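Local coordinates for putative type I restriction enzyme R protein (Bacteroides fragilis NCTC 9343, PDB 3EVY) that is the C-terminal part of a type I restriction enzyme R subunit, the subunit predicted to be needed for nuclease and ATPase activities, at residues E18-N21 with E22-E26; L57-R60 with N61-K64; E68-A71 with E72-T75. All blocks are in the same frame, centred on the assembly; numbering follows the deposited sequence.

Interaction 1. Residues E18-N21 with E22-E26; sequences ERFN and EMAAE
Four backbone hydrogen bonds join Glu18-Asn21 to Glu22-Glu26, each from an amide to the carbonyl four residues earlier. Met23 N to Arg19 O is the straightest, with 168° at the hydrogen, while Ala24 N to Phe20 O is shorter at 2.7 Å but less straight. Among charged side chains, Glu18 and Glu22 run side by side and point the same way, their carboxylate planes 65° apart. Their OE2 atoms come within 3.4 Å with no hydrogen bond, so the two charges probably raise each other's proton affinity.

This i to i+4 pattern is that of a regular alpha helix, here helix 12-30, which turns one flank to helix 43-63 in the modelled helical portion of the R subunit's C-terminal region. The apolar contact lies on the inner flank: Phe20, with CG anti to the backbone N (chi1 178°), brings CE2 obliquely to Ala24 CB at 3.9 Å, and the same side chain also meets Leu74 and Arg60. Met23 bends near its end, which rests its CE methyl on Arg19 O at 3.5 Å; Met56 and Leu59 pack against it. The Asn21 amide bonds outside the helix, OD1 accepting from Thr75 N and ND2 donating to Asp73 O.

Interaction 2. Residues L57-R60 with N61-K64; sequences LRLR and NEVK
Arg60 and Lys64, one helical turn apart at the end of helix 43-63, extend their long side chains from the same flank toward helix 78-91, at a slant to each other. Arg60 has CG anti to the backbone N and a bend at chi2 (136°), whereas Lys64 is extended from CG to its amine. The aliphatic parts meet where Lys64 CE lies 4.1 Å from Arg60 CG, and the same CE stands at the edge of the guanidinium, near its plane. Closer to the backbone, Lys64 CG rests 3.3 Å from Arg60 O, the carbonyl that also accepts the Lys64 N hydrogen bond at 3.1 Å.

Leu57 and Asn61 are likewise inclined to one another: Leu57 CD1 touches Asn61 ND2 at 3.5 Å. On another flank Leu59 directs CD1 to the carboxylate of Glu62, 4.0 Å from OE2, and lies more loosely against Val63. Val63 instead brings its CG2 branch to 3.2 Å from Arg60 O. Beneath these side chains, the backbone bond from Val63 N to Leu59 O is nearly straight, 172° at the hydrogen.

The two cationic ends, 4.7 Å apart between Arg60 NE and Lys64 NZ, share one counter-ion: Glu78, at the start of helix 78-91, forms salt bridges with both. Arg60 also donates to Ile76 O and makes a cation-pi contact with Phe81. The shared carboxylate probably balances both positive charges and lets the two cations lie close together, linking the end of helix 43-63 to the beginning of the next helix.

Interaction 3. Residues E68-A71 with E72-T75; sequences EFDA and EDLT
With chi1 at 180° and chi2 near zero, Asp70 holds its carboxylate over the start of the following turn, where OD1 accepts a hydrogen bond from Glu72 N at 3.1 Å. The amide reaches this oxygen from well above the carboxylate plane, 66° out of it. Asp73 takes a different staggered position, with CG beside its own backbone N; this lays OD2 3.5 Å from Asp70 CB. The two aspartates cross at about a right angle, and their nearest carboxylate oxygens, Asp70 OD2 and Asp73 OD1, remain 4.0 Å apart. Tyr13 OH bonds both Asp73 OD2 and Asp70 N, joining this acidic pair to helix 12-30.

On the apolar side, Leu74 CD1 meets the edge of the Phe69 ring, near its plane, 4.0 Å from CE1. Ala71 N sits over one face of that ring, offset toward the rim.

Two backbone bonds close the turns, Asp73 N to Asp70 O at 2.8 Å and Leu74 N to Ala71 O at 3.0 Å. These i to i+3 links define a short 3-10 turn, and the Asp70 OD1 bond to Glu72 N makes an Asx turn at its start, set in the connection between helices 43-63 and 78-91.

How the interactions relate
Along the chain the three contacts follow in series: interaction 1 in the middle of helix 12-30, interaction 2 at the end of helix 43-63, interaction 3 in the connection leading to helix 78-91. Their centres form a compact triangle with separations of about 12 Å (1 to 2), 13 Å (1 to 3) and 11 Å (2 to 3), and each touches the other two. Interactions 1 and 2 join by packing between their helices. The connection of interaction 3 runs alongside helix 12-30, joined to interaction 1 by hydrogen bonds, and packs against the last turns of helix 43-63, adding a weak Arg60 NH2 to Thr75 O bond. All three thus belong to one small helical unit of the R subunit's C-terminal region.

Interaction 1. Residues E18-N21 with E22-E26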
loop_
_atom_site.group_PDB
_atom_site.type_symbol
_atom_site.label_atom_id
_atom_site.label_comp_id
_atom_site.label_asym_id
_atom_site.label_seq_id
_atom_site.Cartn_x
_atom_site.Cartn_y
_atom_site.Cartn_z
ATOM N N GLU A 18 9.074 -8.244 -3.887
ATOM C CA GLU A 18 8.156 -9.114 -4.620
ATOM C C GLU A 18 6.815 -9.278 -3.901
ATOM O O GLU A 18 5.772 -9.142 -4.512
ATOM C CB GLU A 18 8.806 -10.491 -4.808
ATOM C CG GLU A 18 7.904 -11.433 -5.572
ATOM C CD GLU A 18 8.536 -12.801 -5.739
ATOM O OE1 GLU A 18 9.794 -12.869 -5.849
ATOM O OE2 GLU A 18 7.757 -13.793 -5.733
ATOM N N ARG A 19 6.842 -9.581 -2.602
ATOM C CA ARG A 19 5.664 -9.551 -1.762
ATOM C C ARG A 19 4.901 -8.185 -1.829
ATOM O O ARG A 19 3.669 -8.162 -1.863
ATOM C CB ARG A 19 6.016 -9.761 -0.285
ATOM C CG ARG A 19 6.085 -11.207 0.156
ATOM C CD ARG A 19 6.800 -11.379 1.530
ATOM N NE ARG A 19 5.983 -10.798 2.597
ATOM C CZ ARG A 19 6.430 -10.510 3.815
ATOM N NH1 ARG A 19 7.685 -10.783 4.150
ATOM N NH2 ARG A 19 5.602 -9.972 4.705
ATOM N N PHE A 20 5.621 -7.072 -1.742
ATOM C CA PHE A 20 4.919 -5.739 -1.723
ATOM C C PHE A 20 4.163 -5.564 -3.046
ATOM O O PHE A 20 3.008 -5.107 -3.063
ATOM C CB PHE A 20 5.892 -4.551 -1.587
ATOM C CG PHE A 20 5.157 -3.220 -1.614
ATOM C CD1 PHE A 20 4.573 -2.726 -0.472
ATOM C CD2 PHE A 20 4.883 -2.596 -2.812
ATOM C CE1 PHE A 20 3.795 -1.582 -0.520
ATOM C CE2 PHE A 20 4.136 -1.429 -2.847
ATOM C CZ PHE A 20 3.607 -0.932 -1.721
ATOM N N ASN A 21 4.821 -5.953 -4.141
ATOM C CA ASN A 21 4.264 -5.702 -5.463
ATOM C C ASN A 21 3.026 -6.576 -5.752
ATOM O O ASN A 21 2.070 -6.152 -6.458
ATOM C CB ASN A 21 5.327 -5.815 -6.556
ATOM C CG ASN A 21 6.272 -4.633 -6.579
ATOM O OD1 ASN A 21 5.992 -3.561 -5.971
ATOM N ND2 ASN A 21 7.359 -4.775 -7.298
ATOM N N GLU A 22 3.041 -7.794 -5.229
ATOM C CA GLU A 22 1.844 -8.647 -5.321
ATOM C C GLU A 22 0.713 -8.113 -4.497
ATOM O O GLU A 22 -0.457 -8.121 -4.945
ATOM C CB GLU A 22 2.172 -10.102 -4.930
ATOM C CG GLU A 22 3.094 -10.748 -5.933
ATOM C CD GLU A 22 3.742 -12.071 -5.418
ATOM O OE1 GLU A 22 3.440 -12.508 -4.257
ATOM O OE2 GLU A 22 4.571 -12.651 -6.186
ATOM N N MET A 23 1.020 -7.720 -3.265
ATOM C CA MET A 23 0.053 -7.067 -2.373
ATOM C C MET A 23 -0.512 -5.812 -3.040
ATOM O O MET A 23 -1.706 -5.581 -2.983
ATOM C CB MET A 23 0.749 -6.626 -1.119
ATOM C CG MET A 23 -0.099 -6.353 0.097
ATOM S SD MET A 23 0.965 -6.259 1.618
ATOM C CE MET A 23 1.909 -7.836 1.194
ATOM N N ALA A 24 0.339 -5.011 -3.680
ATOM C CA ALA A 24 -0.130 -3.751 -4.272
ATOM C C ALA A 24 -1.110 -3.978 -5.447
ATOM O O ALA A 24 -2.127 -3.300 -5.579
ATOM C CB ALA A 24 1.079 -2.906 -4.772
ATOM N N ALA A 25 -0.779 -4.913 -6.323
ATOM C CA ALA A 25 -1.603 -5.148 -7.522
ATOM C C ALA A 25 -2.927 -5.696 -7.079
ATOM O O ALA A 25 -3.955 -5.451 -7.721
ATOM C CB ALA A 25 -0.907 -6.125 -8.484
ATOM N N GLU A 26 -2.925 -6.458 -5.988
ATOM C CA GLU A 26 -4.176 -6.872 -5.405
ATOM C C GLU A 26 -4.932 -5.721 -4.753
ATOM O O GLU A 26 -6.111 -5.547 -5.010
ATOM C CB GLU A 26 -3.978 -8.005 -4.408
ATOM C CG GLU A 26 -3.637 -9.346 -5.149
ATOM C CD GLU A 26 -2.608 -10.211 -4.422
ATOM O OE1 GLU A 26 -2.625 -10.274 -3.157
ATOM O OE2 GLU A 26 -1.777 -10.826 -5.130
#

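Interaction 2. Residues L57-R60 with N61-K64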
loop_
_atom_site.group_PDB
_atom_site.type_symbol
_atom_site.label_atom_id
_atom_site.label_comp_id
_atom_site.label_asym_id
_atom_site.label_seq_id
_atom_site.Cartn_x
_atom_site.Cartn_y
_atom_site.Cartn_z
ATOM N N LEU A 57 1.503 -0.554 4.107
ATOM C CA LEU A 57 2.270 0.540 4.704
ATOM C C LEU A 57 3.508 -0.062 5.529
ATOM O O LEU A 57 4.634 0.442 5.465
ATOM C CB LEU A 57 1.386 1.444 5.609
ATOM C CG LEU A 57 2.239 2.376 6.522
ATOM C CD1 LEU A 57 3.122 3.433 5.674
ATOM C CD2 LEU A 57 1.358 3.152 7.544
ATOM N N ARG A 58 3.273 -1.135 6.266
ATOM C CA ARG A 58 4.327 -1.757 7.112
ATOM C C ARG A 58 5.405 -2.381 6.255
ATOM O O ARG A 58 6.619 -2.250 6.559
ATOM C CB ARG A 58 3.700 -2.798 8.058
ATOM C CG ARG A 58 2.928 -2.168 9.220
ATOM C CD ARG A 58 2.215 -3.174 10.122
ATOM N NE ARG A 58 3.174 -4.106 10.737
ATOM C CZ ARG A 58 3.832 -3.878 11.880
ATOM N NH1 ARG A 58 3.640 -2.755 12.586
ATOM N NH2 ARG A 58 4.696 -4.801 12.320
ATOM N N LEU A 59 4.998 -2.969 5.128
ATOM C CA LEU A 59 5.929 -3.647 4.266
ATOM C C LEU A 59 6.736 -2.585 3.482
ATOM O O LEU A 59 7.957 -2.710 3.250
ATOM C CB LEU A 59 5.164 -4.585 3.318
ATOM C CG LEU A 59 5.870 -5.430 2.274
ATOM C CD1 LEU A 59 7.120 -6.109 2.862
ATOM C CD2 LEU A 59 4.855 -6.556 1.764
ATOM N N ARG A 60 6.065 -1.534 3.072
ATOM C CA ARG A 60 6.765 -0.425 2.432
ATOM C C ARG A 60 7.836 0.154 3.384
ATOM O O ARG A 60 8.941 0.434 2.975
ATOM C CB ARG A 60 5.822 0.653 2.010
ATOM C CG ARG A 60 6.424 1.680 1.051
ATOM C CD ARG A 60 5.433 1.956 -0.034
ATOM N NE ARG A 60 5.901 2.965 -0.933
ATOM C CZ ARG A 60 5.601 3.053 -2.215
ATOM N NH1 ARG A 60 6.151 4.005 -2.914
ATOM N NH2 ARG A 60 4.847 2.145 -2.816
ATOM N N ASN A 61 7.515 0.333 4.647
ATOM C CA ASN A 61 8.488 0.915 5.597
ATOM C C ASN A 61 9.646 -0.045 5.833
ATOM O O ASN A 61 10.807 0.347 6.008
ATOM C CB ASN A 61 7.765 1.280 6.911
ATOM C CG ASN A 61 7.134 2.647 6.821
ATOM O OD1 ASN A 61 7.624 3.474 6.048
ATOM N ND2 ASN A 61 6.009 2.875 7.525
ATOM N N GLU A 62 9.336 -1.328 5.757
ATOM C CA GLU A 62 10.275 -2.396 5.932
ATOM C C GLU A 62 11.293 -2.437 4.795
ATOM O O GLU A 62 12.491 -2.473 5.046
ATOM C CB GLU A 62 9.467 -3.744 6.000
ATOM C CG GLU A 62 10.316 -4.988 6.016
ATOM C CD GLU A 62 9.628 -6.221 6.659
ATOM O OE1 GLU A 62 10.380 -7.076 7.132
ATOM O OE2 GLU A 62 8.376 -6.371 6.669
ATOM N N VAL A 63 10.844 -2.384 3.546
ATOM C CA VAL A 63 11.814 -2.221 2.421
ATOM C C VAL A 63 12.595 -0.927 2.452
ATOM O O VAL A 63 13.706 -0.903 2.000
ATOM C CB VAL A 63 11.192 -2.481 0.991
ATOM C CG1 VAL A 63 10.535 -3.881 0.965
ATOM C CG2 VAL A 63 10.200 -1.407 0.657
ATOM N N LYS A 64 12.044 0.161 3.003
ATOM C CA LYS A 64 12.857 1.381 3.117
ATOM C C LYS A 64 13.944 1.204 4.164
ATOM O O LYS A 64 14.856 2.043 4.278
ATOM C CB LYS A 64 11.985 2.617 3.445
ATOM C CG LYS A 64 10.959 2.947 2.362
ATOM C CD LYS A 64 10.135 4.132 2.700
ATOM C CE LYS A 64 9.304 4.504 1.509
ATOM N NZ LYS A 64 8.482 5.677 1.831
#

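Interaction 3. Residues E68-A71 with E72-T75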
loop_
_atom_site.group_PDB
_atom_site.type_symbol
_atom_site.label_atom_id
_atom_site.label_comp_id
_atom_site.label_asym_id
_atom_site.label_seq_id
_atom_site.Cartn_x
_atom_site.Cartn_y
_atom_site.Cartn_z
ATOM N N GLU A 68 19.700 -0.779 -0.079
ATOM C CA GLU A 68 19.486 -0.828 -1.512
ATOM C C GLU A 68 18.115 -0.322 -1.934
ATOM O O GLU A 68 17.760 -0.469 -3.100
ATOM C CB GLU A 68 19.770 -2.215 -2.090
ATOM C CG GLU A 68 18.932 -3.382 -1.553
ATOM C CD GLU A 68 19.610 -4.135 -0.382
ATOM O OE1 GLU A 68 19.967 -3.486 0.665
ATOM O OE2 GLU A 68 19.739 -5.399 -0.482
ATOM N N PHE A 69 17.360 0.284 -1.003
ATOM C CA PHE A 69 15.980 0.759 -1.307
ATOM C C PHE A 69 15.903 1.695 -2.524
ATOM O O PHE A 69 16.629 2.689 -2.635
ATOM C CB PHE A 69 15.241 1.380 -0.084
ATOM C CG PHE A 69 13.922 2.072 -0.452
ATOM C CD1 PHE A 69 12.794 1.353 -0.766
ATOM C CD2 PHE A 69 13.877 3.489 -0.599
ATOM C CE1 PHE A 69 11.561 2.010 -1.163
ATOM C CE2 PHE A 69 12.698 4.151 -0.987
ATOM C CZ PHE A 69 11.507 3.414 -1.235
ATOM N N ASP A 70 14.989 1.394 -3.429
ATOM C CA ASP A 70 14.759 2.273 -4.568
ATOM C C ASP A 70 13.244 2.290 -4.798
ATOM O O ASP A 70 12.638 1.245 -5.088
ATOM C CB ASP A 70 15.501 1.704 -5.779
ATOM C CG ASP A 70 15.341 2.537 -7.019
ATOM O OD1 ASP A 70 14.698 3.603 -6.962
ATOM O OD2 ASP A 70 15.903 2.119 -8.066
ATOM N N ALA A 71 12.643 3.469 -4.649
ATOM C CA ALA A 71 11.231 3.618 -4.833
ATOM C C ALA A 71 10.765 3.045 -6.139
ATOM O O ALA A 71 9.631 2.565 -6.231
ATOM C CB ALA A 71 10.783 5.097 -4.652
ATOM N N GLU A 72 11.598 3.147 -7.162
ATOM C CA GLU A 72 11.220 2.640 -8.502
ATOM C C GLU A 72 10.971 1.125 -8.526
ATOM O O GLU A 72 10.374 0.573 -9.480
ATOM C CB GLU A 72 12.274 3.032 -9.539
ATOM C CG GLU A 72 12.199 4.475 -9.926
ATOM C CD GLU A 72 10.821 4.846 -10.533
ATOM O OE1 GLU A 72 10.173 5.686 -9.835
ATOM O OE2 GLU A 72 10.390 4.296 -11.664
ATOM N N ASP A 73 11.382 0.460 -7.457
ATOM C CA ASP A 73 11.315 -0.979 -7.393
ATOM C C ASP A 73 9.892 -1.341 -7.010
ATOM O O ASP A 73 9.530 -2.493 -7.079
ATOM C CB ASP A 73 12.231 -1.517 -6.271
ATOM C CG ASP A 73 13.688 -1.534 -6.653
ATOM O OD1 ASP A 73 13.978 -1.417 -7.878
ATOM O OD2 ASP A 73 14.539 -1.681 -5.708
ATOM N N LEU A 74 9.098 -0.360 -6.576
ATOM C CA LEU A 74 7.765 -0.596 -6.044
ATOM C C LEU A 74 6.628 -0.070 -6.950
ATOM O O LEU A 74 6.726 1.040 -7.486
ATOM C CB LEU A 74 7.605 0.137 -4.702
ATOM C CG LEU A 74 8.611 -0.238 -3.575
ATOM C CD1 LEU A 74 8.058 0.355 -2.308
ATOM C CD2 LEU A 74 8.658 -1.791 -3.454
ATOM N N THR A 75 5.547 -0.855 -7.043
ATOM C CA THR A 75 4.280 -0.433 -7.647
ATOM C C THR A 75 3.733 0.719 -6.762
ATOM O O THR A 75 3.937 0.704 -5.539
ATOM C CB THR A 75 3.272 -1.602 -7.631
ATOM O OG1 THR A 75 3.824 -2.691 -8.371
ATOM C CG2 THR A 75 1.971 -1.222 -8.222
#